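Local coordinates for protein Csm3 (Thermoplasma volcanium, PDB 6AE2) that serves as a subunit of the type III-A CRISPR-Cas effector complex, where it probably binds RNA and, as in its family, may cut it, at residues I126-F131 / K179-I184; I30-E35 / I222-P227; D103-M108 / I194-T199; S81-K86 / S207-N212; P59-K64 / L75-G80. All blocks are in the same frame, centred on the assembly; numbering follows the deposited sequence.

Interaction 1. Residues I126-F131 / K179-I184; sequences IIRDAF and KIILSI
Ile-126 and Ile-181 form an antiparallel hydrogen-bonded pair in which each backbone amide is used by the other. Ile-126 N donates to Ile-181 O at 2.8 Å, Ile-181 N donates to Ile-126 O at 2.9 Å, and both donors lie in the plane of the carbonyl they meet. Further along, Arg-128 N reaches Lys-179 O at 3.1 Å. Between these bonds Ile-180 turns its backbone to Tyr-32 of strand 26-38, which puts strand 175-185 in the interior of the sheet. Ile-180 and Ile-127 lie side by side on the buried face, CG1 to CG1 3.9 Å, where branched apolar chains suit a strand. On the other face the Arg-128 chain, bent at chi2 and chi3, lays its guanidinium over Ile-181, whose CD1 is 3.3 Å from NH1. Lys-179 runs alongside; its NZ stays 5.2 Å from Arg-128 NH2 and makes a weak hydrogen bond to Asn-33 OD1. Past the pairing, Asp-129 OD1 accepts from Gly-80 N. The chemistry implies a division of labour: backbone bonds join the strands, isoleucines fill the buried face, and two probably positive side chains lie alongside on the other, touching through Lys-179 CD while their charged ends stay apart.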
# COMPACT_ATOMS: atom_id res chain seq x y z
N ILE A 126 3.35 20.55 11.81
CA ILE A 126 3.06 19.44 12.70
C ILE A 126 2.14 18.47 11.97
O ILE A 126 1.11 18.88 11.43
CB ILE A 126 2.41 19.90 14.02
CG1 ILE A 126 3.27 20.94 14.73
CG2 ILE A 126 2.14 18.71 14.92
CD1 ILE A 126 2.54 21.63 15.87
N ILE A 127 2.52 17.19 11.96
CA ILE A 127 1.62 16.11 11.59
C ILE A 127 1.37 15.29 12.85
O ILE A 127 2.29 14.66 13.38
CB ILE A 127 2.19 15.24 10.46
CG1 ILE A 127 2.48 16.09 9.22
CG2 ILE A 127 1.21 14.13 10.11
CD1 ILE A 127 2.93 15.29 8.02
N ARG A 128 0.13 15.32 13.33
CA ARG A 128 -0.22 14.67 14.57
C ARG A 128 -0.55 13.20 14.34
O ARG A 128 -0.74 12.75 13.21
CB ARG A 128 -1.39 15.40 15.23
CG ARG A 128 -1.10 16.87 15.48
CD ARG A 128 -1.62 17.31 16.83
NE ARG A 128 -2.96 17.87 16.75
CZ ARG A 128 -3.29 19.08 17.19
NH1 ARG A 128 -2.37 19.86 17.76
NH2 ARG A 128 -4.54 19.52 17.07
N ASP A 129 -0.61 12.45 15.44
CA ASP A 129 -1.03 11.06 15.36
C ASP A 129 -2.46 10.98 14.83
O ASP A 129 -3.31 11.82 15.15
CB ASP A 129 -0.95 10.39 16.74
CG ASP A 129 0.47 10.34 17.28
OD1 ASP A 129 1.42 10.59 16.51
OD2 ASP A 129 0.64 10.06 18.49
N ALA A 130 -2.71 9.99 13.98
CA ALA A 130 -4.02 9.78 13.39
C ALA A 130 -4.68 8.57 14.05
O ALA A 130 -4.04 7.54 14.27
CB ALA A 130 -3.93 9.57 11.88
N PHE A 131 -5.97 8.69 14.34
CA PHE A 131 -6.70 7.66 15.05
C PHE A 131 -7.89 7.18 14.23
O PHE A 131 -8.37 7.87 13.33
CB PHE A 131 -7.16 8.18 16.42
CG PHE A 131 -6.03 8.69 17.26
CD1 PHE A 131 -5.19 7.81 17.92
CD2 PHE A 131 -5.78 10.05 17.37
CE1 PHE A 131 -4.13 8.27 18.68
CE2 PHE A 131 -4.73 10.52 18.13
CZ PHE A 131 -3.90 9.63 18.79
N LYS A 179 -4.88 15.58 12.28
CA LYS A 179 -4.71 16.98 11.91
C LYS A 179 -3.29 17.23 11.42
O LYS A 179 -2.33 16.61 11.89
CB LYS A 179 -4.99 17.90 13.10
CG LYS A 179 -6.23 18.78 12.95
CD LYS A 179 -6.48 19.59 14.22
CE LYS A 179 -7.83 20.30 14.18
NZ LYS A 179 -8.96 19.35 14.38
N ILE A 180 -3.17 18.14 10.46
CA ILE A 180 -1.88 18.70 10.05
C ILE A 180 -1.96 20.21 10.24
O ILE A 180 -2.88 20.86 9.74
CB ILE A 180 -1.53 18.36 8.59
CG1 ILE A 180 -1.26 16.86 8.43
CG2 ILE A 180 -0.33 19.17 8.12
CD1 ILE A 180 -0.87 16.48 7.01
N ILE A 181 -0.99 20.76 10.97
CA ILE A 181 -0.96 22.18 11.28
C ILE A 181 0.26 22.79 10.61
O ILE A 181 1.40 22.39 10.88
CB ILE A 181 -0.94 22.43 12.80
CG1 ILE A 181 -2.14 21.75 13.46
CG2 ILE A 181 -0.96 23.92 13.08
CD1 ILE A 181 -1.92 21.40 14.91
N LEU A 182 0.02 23.76 9.74
CA LEU A 182 1.05 24.49 9.03
C LEU A 182 1.06 25.93 9.54
O LEU A 182 0.05 26.63 9.43
CB LEU A 182 0.79 24.47 7.53
CG LEU A 182 1.77 23.74 6.62
CD1 LEU A 182 1.25 23.74 5.20
CD2 LEU A 182 3.14 24.39 6.68
N SER A 183 2.18 26.36 10.11
CA SER A 183 2.33 27.72 10.62
C SER A 183 2.99 28.59 9.56
O SER A 183 4.03 28.22 9.00
CB SER A 183 3.14 27.73 11.91
OG SER A 183 2.48 26.98 12.91
N ILE A 184 2.38 29.75 9.29
CA ILE A 184 2.82 30.65 8.23
C ILE A 184 3.30 31.94 8.87
O ILE A 184 2.59 32.54 9.69
CB ILE A 184 1.70 30.93 7.22
CG1 ILE A 184 1.08 29.63 6.73
CG2 ILE A 184 2.23 31.76 6.05
CD1 ILE A 184 2.04 28.71 6.03

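Interaction 2. Residues I30-E35 / I222-P227; sequences IIYNME and ITLGEP
Tyr-32 and Leu-224 meet because in each the CG stands anti to the carbonyl carbon, beside the backbone N (chi1 -71° and -60°), which brings the leucine methyl CD1 over one face of the phenol ring. This is a CH-pi contact, with CD1 4.2 Å from the centroid of the Tyr-32 ring and offset toward its rim. The second methyl, Leu-224 CD2, sits between Tyr-32 CB and Met-34, 3.7 Å from Met-34 CB. Met-34 holds CG beside its own carbonyl carbon (chi1 161°), so that the thioether chain passes both Leu-224 and Ile-222, CG to Ile-222 CG2 being 4.1 Å. A flexible methionine fits well between two branched neighbours of different shape.

Beyond the ring, Pro-227 CB touches Tyr-32 CE1 at 3.7 Å and Ile-30 CG2 at 3.6 Å. The proline and Ile-30 lie side by side.

Regular pairing is confined to one end. Glu-35 N donates to Thr-223 O and Thr-223 N to Glu-35 O, both at 2.8 Å. After Thr-223 the chain leaves the ladder, passing through Leu-224 and Gly-225, and when backbone bonding resumes, between Ile-31 and Ile-228, the register has slipped by one residue. Helix 190-205 packs on the buried side, with Ile-194 against Tyr-32 and Ile-201 against Leu-224. Joining the first strand of a beta-alpha-beta-beta-alpha-beta unit to its last, antiparallel and at the sheet's margin within the chain, is characteristic of the ferredoxin-like fold on which RAMP proteins are built.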
# COMPACT_ATOMS: atom_id res chain seq x y z
N ILE A 30 -2.46 27.07 9.09
CA ILE A 30 -3.34 26.38 8.16
C ILE A 30 -3.62 25.00 8.75
O ILE A 30 -2.68 24.24 9.03
CB ILE A 30 -2.72 26.27 6.76
CG1 ILE A 30 -2.53 27.66 6.15
CG2 ILE A 30 -3.60 25.42 5.86
CD1 ILE A 30 -1.53 27.69 5.02
N ILE A 31 -4.89 24.68 8.94
CA ILE A 31 -5.31 23.42 9.55
C ILE A 31 -5.86 22.52 8.46
O ILE A 31 -6.70 22.94 7.65
CB ILE A 31 -6.36 23.65 10.65
CG1 ILE A 31 -5.88 24.71 11.65
CG2 ILE A 31 -6.67 22.35 11.37
CD1 ILE A 31 -4.49 24.45 12.19
N TYR A 32 -5.38 21.28 8.42
CA TYR A 32 -5.86 20.25 7.50
C TYR A 32 -6.42 19.10 8.32
O TYR A 32 -5.72 18.53 9.17
CB TYR A 32 -4.74 19.74 6.59
CG TYR A 32 -4.25 20.71 5.54
CD1 TYR A 32 -4.98 20.93 4.37
CD2 TYR A 32 -3.05 21.39 5.68
CE1 TYR A 32 -4.53 21.80 3.40
CE2 TYR A 32 -2.59 22.26 4.71
CZ TYR A 32 -3.34 22.47 3.57
OH TYR A 32 -2.88 23.34 2.61
N ASN A 33 -7.68 18.74 8.07
CA ASN A 33 -8.28 17.56 8.68
C ASN A 33 -8.00 16.38 7.75
O ASN A 33 -8.79 16.07 6.86
CB ASN A 33 -9.77 17.76 8.93
CG ASN A 33 -10.04 18.64 10.13
OD1 ASN A 33 -9.52 18.40 11.22
ND2 ASN A 33 -10.86 19.66 9.95
N MET A 34 -6.86 15.74 7.96
CA MET A 34 -6.37 14.71 7.05
C MET A 34 -7.03 13.36 7.33
O MET A 34 -7.29 13.01 8.48
CB MET A 34 -4.85 14.59 7.19
CG MET A 34 -4.25 13.30 6.67
SD MET A 34 -2.48 13.19 7.02
CE MET A 34 -2.47 13.37 8.80
N GLU A 35 -7.30 12.62 6.26
CA GLU A 35 -7.81 11.26 6.34
C GLU A 35 -6.83 10.32 5.64
O GLU A 35 -6.32 10.64 4.56
CB GLU A 35 -9.20 11.13 5.71
CG GLU A 35 -9.68 9.69 5.57
CD GLU A 35 -11.10 9.59 5.05
OE1 GLU A 35 -12.00 10.19 5.67
OE2 GLU A 35 -11.32 8.90 4.03
N ILE A 222 -4.06 9.18 1.04
CA ILE A 222 -4.12 10.32 1.95
C ILE A 222 -5.01 11.39 1.34
O ILE A 222 -4.84 11.76 0.18
CB ILE A 222 -2.71 10.87 2.25
CG1 ILE A 222 -1.91 9.84 3.06
CG2 ILE A 222 -2.80 12.20 2.99
CD1 ILE A 222 -0.83 10.44 3.94
N THR A 223 -5.96 11.88 2.13
CA THR A 223 -6.90 12.91 1.70
C THR A 223 -6.82 14.08 2.66
O THR A 223 -7.24 13.98 3.82
CB THR A 223 -8.33 12.36 1.64
OG1 THR A 223 -8.34 11.15 0.87
CG2 THR A 223 -9.27 13.38 0.99
N LEU A 224 -6.26 15.20 2.19
CA LEU A 224 -6.39 16.46 2.90
C LEU A 224 -7.72 17.10 2.55
O LEU A 224 -8.16 17.07 1.40
CB LEU A 224 -5.25 17.41 2.54
CG LEU A 224 -3.82 16.97 2.84
CD1 LEU A 224 -2.83 18.08 2.50
CD2 LEU A 224 -3.68 16.56 4.29
N GLY A 225 -8.36 17.69 3.55
CA GLY A 225 -9.58 18.43 3.33
C GLY A 225 -9.28 19.77 2.70
O GLY A 225 -8.20 20.00 2.14
N GLU A 226 -10.24 20.67 2.79
CA GLU A 226 -9.93 22.04 2.41
C GLU A 226 -9.20 22.74 3.56
O GLU A 226 -9.50 22.48 4.73
CB GLU A 226 -11.19 22.81 2.05
CG GLU A 226 -11.83 22.38 0.73
CD GLU A 226 -10.85 22.35 -0.43
OE1 GLU A 226 -10.27 23.42 -0.74
OE2 GLU A 226 -10.66 21.28 -1.03
N PRO A 227 -8.23 23.59 3.26
CA PRO A 227 -7.46 24.24 4.34
C PRO A 227 -8.32 25.21 5.14
O PRO A 227 -9.11 25.97 4.58
CB PRO A 227 -6.34 24.97 3.59
CG PRO A 227 -6.88 25.17 2.20
CD PRO A 227 -7.72 23.96 1.92

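Interaction 3. Residues D103-M108 / I194-T199; sequences DIVSKM and IKCLKT
Cys-196 is the hub where the two helices touch: its SG lies 4.2 Å from Ile-104 CG2, 4.2 Å from Val-105 CG2 and 4.2 Å from Met-108 SD. The thiol stands anti to the backbone N (chi1 167°), which carries it out from helix 190-205 toward the other helix. A small, weakly polar side chain suits this place, since three bulky neighbours converge on it and no hydrogen bond crosses the contact. Met-108 also reaches past the cysteine, and a bend at chi3 sets its CE 4.4 Å from Leu-197 CB.

The short helix 104-108 runs nearly at right angles to 194-199, with a crossing angle of -96° and axes 10.6 Å apart, so contact is limited to the residues near the crossing point. Helix 190-205 is the second helix of the ferredoxin-like RAMP core and covers one face of the sheet, while helix 104-109 belongs to the connection between helix 80-93 and strand 125-132. Leu-182 of strand 175-185 touches both Met-108 and Leu-197.

Farther out, Tyr-96 also packs on Cys-196, and Leu-91 of helix 80-93 covers Val-105. The start of the short helix is set by Asp-103 at the N-cap: OD1 accepts from Ser-106 N at 3.2 Å, and OD2 from Ser-106 OG at 2.9 Å. Both donors come from above the carboxylate plane. Thr-199, one turn beyond Cys-196, packs against Tyr-235 of the second subunit.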
# COMPACT_ATOMS: atom_id res chain seq x y z
N ASP A 103 16.21 25.15 0.63
CA ASP A 103 15.88 23.90 1.30
C ASP A 103 14.56 24.07 2.04
O ASP A 103 14.49 24.24 3.26
CB ASP A 103 17.01 23.50 2.25
CG ASP A 103 16.98 22.02 2.60
OD1 ASP A 103 16.02 21.33 2.21
OD2 ASP A 103 17.92 21.55 3.28
N ILE A 104 13.47 24.04 1.26
CA ILE A 104 12.14 24.15 1.85
C ILE A 104 11.81 22.90 2.65
O ILE A 104 11.05 22.96 3.63
CB ILE A 104 11.09 24.41 0.75
CG1 ILE A 104 9.71 24.63 1.36
CG2 ILE A 104 11.07 23.27 -0.26
CD1 ILE A 104 8.77 25.42 0.47
N VAL A 105 12.38 21.75 2.27
CA VAL A 105 12.17 20.52 3.03
C VAL A 105 12.68 20.69 4.46
O VAL A 105 11.96 20.42 5.43
CB VAL A 105 12.85 19.33 2.33
CG1 VAL A 105 12.95 18.13 3.26
CG2 VAL A 105 12.11 18.97 1.05
N SER A 106 13.92 21.15 4.60
CA SER A 106 14.47 21.40 5.93
C SER A 106 13.66 22.47 6.66
O SER A 106 13.32 22.31 7.83
CB SER A 106 15.93 21.82 5.82
OG SER A 106 16.81 20.70 5.86
N LYS A 107 13.33 23.56 5.96
CA LYS A 107 12.63 24.67 6.60
C LYS A 107 11.26 24.24 7.11
O LYS A 107 10.79 24.77 8.13
CB LYS A 107 12.49 25.84 5.63
CG LYS A 107 12.33 27.19 6.31
CD LYS A 107 13.42 27.42 7.34
CE LYS A 107 13.24 28.75 8.05
NZ LYS A 107 14.38 29.67 7.79
N MET A 108 10.61 23.30 6.44
CA MET A 108 9.29 22.82 6.86
C MET A 108 9.41 21.70 7.89
O MET A 108 8.89 21.81 9.01
CB MET A 108 8.49 22.34 5.65
CG MET A 108 7.75 23.44 4.91
SD MET A 108 6.53 22.78 3.77
CE MET A 108 5.35 22.05 4.90
N ILE A 194 2.80 24.55 0.79
CA ILE A 194 1.69 23.63 0.51
C ILE A 194 2.08 22.69 -0.62
O ILE A 194 1.87 21.47 -0.54
CB ILE A 194 0.41 24.42 0.17
CG1 ILE A 194 -0.15 25.09 1.43
CG2 ILE A 194 -0.62 23.51 -0.47
CD1 ILE A 194 -0.99 26.31 1.12
N LYS A 195 2.67 23.23 -1.69
CA LYS A 195 3.07 22.40 -2.82
C LYS A 195 4.08 21.34 -2.40
O LYS A 195 3.95 20.17 -2.77
CB LYS A 195 3.63 23.28 -3.94
CG LYS A 195 4.55 22.55 -4.90
CD LYS A 195 4.92 23.43 -6.09
CE LYS A 195 5.80 22.68 -7.08
NZ LYS A 195 6.88 23.56 -7.61
N CYS A 196 5.09 21.73 -1.61
CA CYS A 196 6.05 20.76 -1.11
C CYS A 196 5.36 19.68 -0.28
O CYS A 196 5.74 18.51 -0.33
CB CYS A 196 7.13 21.46 -0.29
SG CYS A 196 8.16 20.35 0.70
N LEU A 197 4.32 20.06 0.46
CA LEU A 197 3.56 19.08 1.23
C LEU A 197 2.74 18.18 0.32
O LEU A 197 2.69 16.96 0.52
CB LEU A 197 2.66 19.79 2.24
CG LEU A 197 1.74 18.94 3.13
CD1 LEU A 197 2.47 17.74 3.71
CD2 LEU A 197 1.12 19.80 4.23
N LYS A 198 2.09 18.76 -0.69
CA LYS A 198 1.21 17.99 -1.56
C LYS A 198 1.99 16.93 -2.33
O LYS A 198 1.60 15.75 -2.36
CB LYS A 198 0.47 18.92 -2.53
CG LYS A 198 -0.49 19.89 -1.86
CD LYS A 198 -1.92 19.39 -1.91
CE LYS A 198 -2.91 20.51 -1.57
NZ LYS A 198 -2.97 21.54 -2.63
N THR A 199 3.10 17.31 -2.97
CA THR A 199 3.85 16.35 -3.77
C THR A 199 4.52 15.30 -2.90
O THR A 199 4.73 14.17 -3.35
CB THR A 199 4.89 17.05 -4.65
OG1 THR A 199 6.08 17.30 -3.88
CG2 THR A 199 4.35 18.36 -5.19

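Interaction 4. Residues S81-K86 / S207-N212; sequences SSIKGK and SYLGGN
Lys-86 leaves helix 80-93 toward Leu-209 and Tyr-208, and its chain can be followed atom by atom. CB packs on the leucine methyl CD2 at 4.0 Å. Because CG is set beside the carbonyl carbon (chi1 -175°), the chain heads out from the helix, and CG comes to 3.6 Å from Tyr-208 O. After a bend at chi2, CD passes this oxygen too; CE is 3.3 Å from Tyr-208 O and 3.7 Å from Ser-207 OG. At the tip, NZ lies near both oxygens without a hydrogen bond to either, and hovers over one face of the Tyr-208 ring in a cation-pi contact, 4.1 Å from the centroid and 17° off the normal. A lysine serves both ends of this path, with carbon to lie along the loop and charge for the ring.

The tyrosine presents that face because its CG takes the crowded position between backbone N and carbonyl carbon (chi1 63°). Leu-209 works closer to the helix. Its CD2 lies 3.8 Å from Ser-82 O, and its CD1 is 4.3 Å from Ile-83 CG1, an apolar contact with the helical turn that precedes Lys-86. Gly-210 follows with the positive phi that glycine tolerates readily, at the beginning of the glycine-rich loop characteristic of RAMP proteins.

Ser-207 O accepts from Arg-128 NH1 of the second subunit, whose Ile-126 packs on Tyr-208. Within the chain, the loop 207-212 sits between helix 190-205 and strand 220-230, with Leu-204 of that helix backing both Lys-86 and Leu-209.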
# COMPACT_ATOMS: atom_id res chain seq x y z
N SER A 81 5.00 10.59 13.50
CA SER A 81 6.40 10.42 13.11
C SER A 81 6.51 9.54 11.88
O SER A 81 7.40 9.74 11.04
CB SER A 81 7.19 9.80 14.26
OG SER A 81 6.38 9.64 15.42
N SER A 82 5.62 8.55 11.74
CA SER A 82 5.67 7.66 10.59
C SER A 82 5.35 8.40 9.30
O SER A 82 6.06 8.27 8.30
CB SER A 82 4.71 6.49 10.80
OG SER A 82 5.15 5.66 11.86
N ILE A 83 4.28 9.20 9.31
CA ILE A 83 3.90 9.95 8.12
C ILE A 83 4.96 10.99 7.79
O ILE A 83 5.46 11.07 6.66
CB ILE A 83 2.52 10.60 8.30
CG1 ILE A 83 1.48 9.56 8.71
CG2 ILE A 83 2.09 11.31 7.03
CD1 ILE A 83 0.38 10.13 9.57
N LYS A 84 5.32 11.81 8.78
CA LYS A 84 6.28 12.89 8.55
C LYS A 84 7.64 12.33 8.15
O LYS A 84 8.29 12.84 7.22
CB LYS A 84 6.40 13.76 9.80
CG LYS A 84 6.97 15.14 9.54
CD LYS A 84 7.26 15.87 10.84
CE LYS A 84 7.87 17.23 10.57
NZ LYS A 84 8.28 17.92 11.82
N GLY A 85 8.10 11.29 8.85
CA GLY A 85 9.39 10.71 8.52
C GLY A 85 9.41 10.08 7.14
O GLY A 85 10.41 10.18 6.42
N LYS A 86 8.31 9.44 6.74
CA LYS A 86 8.27 8.81 5.43
C LYS A 86 8.20 9.86 4.32
O LYS A 86 8.92 9.77 3.32
CB LYS A 86 7.08 7.85 5.34
CG LYS A 86 7.03 7.05 4.05
CD LYS A 86 8.39 6.45 3.74
CE LYS A 86 8.37 5.65 2.45
NZ LYS A 86 9.09 4.35 2.60
N SER A 207 4.38 4.85 -2.88
CA SER A 207 5.24 4.10 -1.99
C SER A 207 4.38 3.46 -0.90
O SER A 207 3.29 2.96 -1.19
CB SER A 207 6.32 5.00 -1.37
OG SER A 207 7.38 4.23 -0.83
N TYR A 208 4.85 3.48 0.35
CA TYR A 208 4.16 2.76 1.40
C TYR A 208 4.50 3.35 2.76
O TYR A 208 5.57 3.95 2.95
CB TYR A 208 4.50 1.27 1.36
CG TYR A 208 5.97 0.99 1.63
CD1 TYR A 208 6.90 1.02 0.60
CD2 TYR A 208 6.42 0.70 2.91
CE1 TYR A 208 8.24 0.76 0.84
CE2 TYR A 208 7.76 0.44 3.16
CZ TYR A 208 8.66 0.48 2.12
OH TYR A 208 9.99 0.22 2.37
N LEU A 209 3.60 3.14 3.72
CA LEU A 209 3.83 3.43 5.12
C LEU A 209 4.19 2.14 5.86
O LEU A 209 3.73 1.05 5.50
CB LEU A 209 2.60 4.06 5.78
CG LEU A 209 2.38 5.57 5.67
CD1 LEU A 209 1.07 5.95 6.34
CD2 LEU A 209 3.55 6.31 6.30
N GLY A 210 5.00 2.28 6.91
CA GLY A 210 5.36 1.15 7.73
C GLY A 210 6.40 0.26 7.07
O GLY A 210 7.20 0.68 6.23
N GLY A 211 6.39 -1.01 7.48
CA GLY A 211 7.36 -1.98 7.03
C GLY A 211 6.77 -2.97 6.03
O GLY A 211 5.56 -3.02 5.79
N ASN A 212 7.67 -3.77 5.45
CA ASN A 212 7.32 -4.83 4.50
C ASN A 212 6.65 -4.28 3.24
O ASN A 212 5.79 -4.93 2.65
CB ASN A 212 6.43 -5.89 5.16
CG ASN A 212 7.15 -6.64 6.27
OD1 ASN A 212 8.05 -7.43 6.01
ND2 ASN A 212 6.75 -6.39 7.51

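Interaction 5. Residues P59-K64 / L75-G80; sequences PVITTK and LPYIPG
Tyr-77 receives Ile-61, Thr-62 and Thr-63 from different directions in the beta hairpin of strands 62-67 and 71-78, which lies at one margin of the chain's main sheet. Ile-61 CG2 lies over one face of the ring, and the isoleucine crosses the tyrosine at a slant, with CD1 3.5 Å from the phenol OH. Thr-62 O instead comes to the ring edge, near its plane, 3.7 Å from CE1 of Tyr-77. The Thr-63 side chain stands at about a right angle to the tyrosine, and its CG2 touches Tyr-77 CD1 at 3.6 Å. The ring can meet all three because its CG lies between the backbone N and the carbonyl carbon (chi1 77°), a setting that leans it over the partner strand.

Two backbone bonds hold the hairpin here: Thr-63 N to Leu-75 O and Leu-75 N to Thr-63 O, each 2.9 Å, with donors tilted from the carbonyl planes. The next pair, Thr-62 with Pro-76, is a non-hydrogen-bonded one, a place where a proline costs the ladder no amide. The short strand segments 62-64 and 75-78 are far from strictly antiparallel, with 114° between their directions. Threonine and other beta-branched residues suit such extended backbone.

Pro-79, the N-cap residue of helix 80-93, also leans on Ile-61, while Val-60 and Pro-76 meet obliquely, CG2 to CG 4.1 Å. Pro-76 also offers its CA hydrogen to Ile-61 O, CA to O 3.4 Å.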
# COMPACT_ATOMS: atom_id res chain seq x y z
N PRO A 59 3.30 -7.46 16.43
CA PRO A 59 2.04 -6.71 16.41
C PRO A 59 2.25 -5.27 15.94
O PRO A 59 3.36 -4.76 15.91
CB PRO A 59 1.60 -6.74 17.88
CG PRO A 59 2.88 -6.75 18.63
CD PRO A 59 3.88 -7.52 17.78
N VAL A 60 1.14 -4.64 15.58
CA VAL A 60 1.17 -3.24 15.18
C VAL A 60 0.99 -2.38 16.42
O VAL A 60 0.48 -2.82 17.45
CB VAL A 60 0.09 -2.92 14.13
CG1 VAL A 60 0.36 -3.68 12.84
CG2 VAL A 60 -1.28 -3.24 14.67
N ILE A 61 1.43 -1.13 16.32
CA ILE A 61 1.35 -0.21 17.45
C ILE A 61 -0.10 0.15 17.71
O ILE A 61 -0.88 0.40 16.78
CB ILE A 61 2.23 1.03 17.20
CG1 ILE A 61 2.44 1.82 18.49
CG2 ILE A 61 1.65 1.91 16.09
CD1 ILE A 61 3.55 2.85 18.38
N THR A 62 -0.50 0.14 18.98
CA THR A 62 -1.88 0.38 19.37
C THR A 62 -1.94 1.35 20.54
O THR A 62 -0.94 1.64 21.20
CB THR A 62 -2.60 -0.93 19.74
OG1 THR A 62 -1.95 -1.53 20.87
CG2 THR A 62 -2.58 -1.91 18.58
N THR A 63 -3.15 1.85 20.78
CA THR A 63 -3.44 2.66 21.96
C THR A 63 -4.90 2.42 22.35
O THR A 63 -5.68 1.86 21.59
CB THR A 63 -3.16 4.14 21.72
OG1 THR A 63 -3.21 4.84 22.97
CG2 THR A 63 -4.20 4.74 20.79
N LYS A 64 -5.25 2.87 23.55
CA LYS A 64 -6.59 2.62 24.07
C LYS A 64 -7.62 3.51 23.39
O LYS A 64 -7.45 4.72 23.29
CB LYS A 64 -6.62 2.85 25.58
CG LYS A 64 -8.02 2.80 26.17
CD LYS A 64 -8.02 2.98 27.68
CE LYS A 64 -9.42 3.29 28.20
NZ LYS A 64 -9.49 3.28 29.69
N LEU A 75 -6.42 -0.46 19.99
CA LEU A 75 -6.65 -0.44 18.56
C LEU A 75 -5.52 0.31 17.87
O LEU A 75 -4.84 1.13 18.51
CB LEU A 75 -8.00 0.21 18.22
CG LEU A 75 -9.26 -0.63 18.36
CD1 LEU A 75 -10.48 0.28 18.48
CD2 LEU A 75 -9.39 -1.57 17.16
N PRO A 76 -5.28 0.05 16.59
CA PRO A 76 -4.18 0.73 15.89
C PRO A 76 -4.36 2.24 15.84
O PRO A 76 -5.47 2.76 15.88
CB PRO A 76 -4.24 0.12 14.48
CG PRO A 76 -4.88 -1.19 14.66
CD PRO A 76 -5.89 -1.00 15.76
N TYR A 77 -3.23 2.93 15.76
CA TYR A 77 -3.18 4.33 15.37
C TYR A 77 -1.93 4.53 14.53
O TYR A 77 -1.01 3.71 14.55
CB TYR A 77 -3.18 5.27 16.59
CG TYR A 77 -1.86 5.39 17.32
CD1 TYR A 77 -1.53 4.51 18.34
CD2 TYR A 77 -0.95 6.40 16.99
CE1 TYR A 77 -0.32 4.62 19.01
CE2 TYR A 77 0.25 6.51 17.66
CZ TYR A 77 0.56 5.62 18.67
OH TYR A 77 1.76 5.73 19.33
N ILE A 78 -1.91 5.61 13.76
CA ILE A 78 -0.80 5.92 12.88
C ILE A 78 0.01 7.04 13.51
O ILE A 78 -0.47 8.18 13.59
CB ILE A 78 -1.27 6.29 11.47
CG1 ILE A 78 -2.01 5.11 10.83
CG2 ILE A 78 -0.08 6.68 10.60
CD1 ILE A 78 -2.31 5.30 9.36
N PRO A 79 1.23 6.78 13.98
CA PRO A 79 2.03 7.85 14.59
C PRO A 79 2.37 8.92 13.56
O PRO A 79 2.65 8.63 12.40
CB PRO A 79 3.29 7.12 15.08
CG PRO A 79 2.95 5.66 15.06
CD PRO A 79 1.92 5.48 14.00
N GLY A 80 2.32 10.18 14.01
CA GLY A 80 2.70 11.27 13.13
C GLY A 80 4.14 11.19 12.68
O GLY A 80 4.48 11.66 11.59

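In the fold
Strand 26-38 opens the widest loop, which interaction 2 closes only near the C terminus by pairing 30-35 with 222-227; the other four contacts nest inside it. Interaction 5 closes first, a short hairpin that leads straight into helix 80-93. From that helix interaction 4 spans to the loop 207-212 and encloses interaction 3, which in turn encloses interaction 1; interaction 5 stands in series before these three, and no loops cross. Interactions 5, 1 and 2 lie along one antiparallel sheet, with 5 and 2 about 21 Å apart between centres. Interactions 3 and 4 tie the helices and the glycine-rich loop together on the helical side of the sheet, and both touch the second subunit.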